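Local structure of Serine/threonine-protein kinase Tel1 (Chaetomium thermophilum, 6SKY) at residues Ala2177-Glu2180 against Thr2181-Ser2185. The protein probably phosphorylates serine and threonine residues, typically those followed by glutamine, as an ATP-dependent kinase that senses DNA damage and activates checkpoint signalling. Sequence-based numbering, arbitrary orientation.
Sequences ARQE and TLNLS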
ATOM      1  N   ALA A2177      -6.851  11.415   6.916  1.00 24.46           N
ATOM      2  CA  ALA A2177      -5.667  12.241   7.129  1.00 24.46           C
ATOM      3  C   ALA A2177      -4.884  11.622   8.277  1.00 24.46           C
ATOM      4  O   ALA A2177      -5.198  11.847   9.445  1.00 24.46           O
ATOM      5  CB  ALA A2177      -6.057  13.683   7.422  1.00 24.46           C
ATOM      6  N   ARG A2178      -3.867  10.830   7.942  1.00 27.36           N
ATOM      7  CA  ARG A2178      -3.184  10.034   8.954  1.00 27.36           C
ATOM      8  C   ARG A2178      -2.337  10.907   9.862  1.00 27.36           C
ATOM      9  O   ARG A2178      -2.348  10.743  11.087  1.00 27.36           O
ATOM     10  CB  ARG A2178      -2.307   8.975   8.294  1.00 27.36           C
ATOM     11  CG  ARG A2178      -3.012   8.043   7.358  1.00 27.36           C
ATOM     12  CD  ARG A2178      -4.242   7.467   7.987  1.00 27.36           C
ATOM     13  NE  ARG A2178      -4.892   6.516   7.094  1.00 27.36           N
ATOM     14  CZ  ARG A2178      -6.171   6.173   7.178  1.00 27.36           C
ATOM     15  NH1 ARG A2178      -6.677   5.295   6.327  1.00 27.36           N
ATOM     16  NH2 ARG A2178      -6.946   6.715   8.104  1.00 27.36           N
ATOM     17  N   GLN A2179      -1.588  11.832   9.277  1.00 24.44           N
ATOM     18  CA  GLN A2179      -0.664  12.624  10.068  1.00 24.44           C
ATOM     19  C   GLN A2179      -1.395  13.537  11.037  1.00 24.44           C
ATOM     20  O   GLN A2179      -0.893  13.804  12.127  1.00 24.44           O
ATOM     21  CB  GLN A2179       0.250  13.420   9.148  1.00 24.44           C
ATOM     22  CG  GLN A2179       1.412  14.071   9.852  1.00 24.44           C
ATOM     23  CD  GLN A2179       2.270  13.085  10.588  1.00 24.44           C
ATOM     24  OE1 GLN A2179       2.672  13.314  11.723  1.00 24.44           O
ATOM     25  NE2 GLN A2179       2.562  11.977   9.940  1.00 24.44           N
ATOM     26  N   GLU A2180      -2.593  13.989  10.689  1.00 25.57           N
ATOM     27  CA  GLU A2180      -3.320  14.868  11.589  1.00 25.57           C
ATOM     28  C   GLU A2180      -3.910  14.112  12.766  1.00 25.57           C
ATOM     29  O   GLU A2180      -3.929  14.631  13.883  1.00 25.57           O
ATOM     30  CB  GLU A2180      -4.407  15.612  10.831  1.00 25.57           C
ATOM     31  CG  GLU A2180      -3.879  16.606   9.840  1.00 25.57           C
ATOM     32  CD  GLU A2180      -2.943  17.618  10.469  1.00 25.57           C
ATOM     33  OE1 GLU A2180      -3.126  17.955  11.658  1.00 25.57           O
ATOM     34  OE2 GLU A2180      -2.017  18.083   9.777  1.00 25.57           O
ATOM     35  N   THR A2181      -4.384  12.887  12.552  1.00 23.11           N
ATOM     36  CA  THR A2181      -4.824  12.079  13.682  1.00 23.11           C
ATOM     37  C   THR A2181      -3.653  11.711  14.576  1.00 23.11           C
ATOM     38  O   THR A2181      -3.792  11.671  15.800  1.00 23.11           O
ATOM     39  CB  THR A2181      -5.529  10.817  13.202  1.00 23.11           C
ATOM     40  OG1 THR A2181      -4.609  10.013  12.464  1.00 23.11           O
ATOM     41  CG2 THR A2181      -6.690  11.161  12.329  1.00 23.11           C
ATOM     42  N   LEU A2182      -2.491  11.453  13.983  1.00 22.57           N
ATOM     43  CA  LEU A2182      -1.297  11.179  14.773  1.00 22.57           C
ATOM     44  C   LEU A2182      -0.911  12.382  15.624  1.00 22.57           C
ATOM     45  O   LEU A2182      -0.652  12.250  16.825  1.00 22.57           O
ATOM     46  CB  LEU A2182      -0.162  10.790  13.837  1.00 22.57           C
ATOM     47  CG  LEU A2182       0.926   9.855  14.317  1.00 22.57           C
ATOM     48  CD1 LEU A2182       0.310   8.736  15.093  1.00 22.57           C
ATOM     49  CD2 LEU A2182       1.619   9.325  13.114  1.00 22.57           C
ATOM     50  N   ASN A2183      -0.865  13.567  15.011  1.00 21.01           N
ATOM     51  CA  ASN A2183      -0.579  14.799  15.737  1.00 21.01           C
ATOM     52  C   ASN A2183      -1.554  15.010  16.878  1.00 21.01           C
ATOM     53  O   ASN A2183      -1.153  15.328  18.003  1.00 21.01           O
ATOM     54  CB  ASN A2183      -0.639  15.985  14.788  1.00 21.01           C
ATOM     55  CG  ASN A2183       0.536  16.057  13.869  1.00 21.01           C
ATOM     56  OD1 ASN A2183       1.620  15.610  14.197  1.00 21.01           O
ATOM     57  ND2 ASN A2183       0.333  16.641  12.709  1.00 21.01           N
ATOM     58  N   LEU A2184      -2.849  14.849  16.605  1.00 21.18           N
ATOM     59  CA  LEU A2184      -3.858  15.092  17.623  1.00 21.18           C
ATOM     60  C   LEU A2184      -3.754  14.104  18.770  1.00 21.18           C
ATOM     61  O   LEU A2184      -3.868  14.493  19.931  1.00 21.18           O
ATOM     62  CB  LEU A2184      -5.245  15.034  17.007  1.00 21.18           C
ATOM     63  CG  LEU A2184      -5.829  16.381  16.630  1.00 21.18           C
ATOM     64  CD1 LEU A2184      -7.115  16.178  15.905  1.00 21.18           C
ATOM     65  CD2 LEU A2184      -6.055  17.187  17.870  1.00 21.18           C
ATOM     66  N   SER A2185      -3.552  12.822  18.476  1.00 23.13           N
ATOM     67  CA  SER A2185      -3.503  11.857  19.562  1.00 23.13           C
ATOM     68  C   SER A2185      -2.237  12.012  20.386  1.00 23.13           C
ATOM     69  O   SER A2185      -2.272  11.816  21.601  1.00 23.13           O
ATOM     70  CB  SER A2185      -3.633  10.441  19.027  1.00 23.13           C
ATOM     71  OG  SER A2185      -2.396   9.942  18.592  1.00 23.13           O
TER
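T2181 bends its hydroxyl back along the helix: OG1 donates to R2178 O at 2.7 Å, meeting the carbonyl at an angle of 123°, while L2182 N reaches the same oxygen at 3.0 Å more nearly in line with the C=O bond. Threonine suits this place because its two branches differ in kind. With chi1 at 63°, OG1 lies between the backbone N and the carbonyl carbon, so that the hydroxyl of this buried residue finds an acceptor in its own helix, and CG2 lies on the side of A2177 O, the N-cap carbonyl that T2181 N reaches by a weak bond. A valine here would probably cost R2178 O the hydroxyl donor it has beside L2182 N. Two residues on, the N2183 amide lies beside the ends of Q2179 and E2180, its plane 64° from the Q2179 amide, without hydrogen-bonding to either. These polar chains suit a partly exposed face, where Q2179 and N2183 also pack on the second subunit, whereas T2181 and L2184 lie against F2172 of helix 2154-2174. The regular i to i+4 bonds, reinforced by a threonine hydroxyl returning to the carbonyl three residues earlier, are typical of alpha-helices, here at the first turns of helix 2178-2189 in the alpha-solenoid FAT domain.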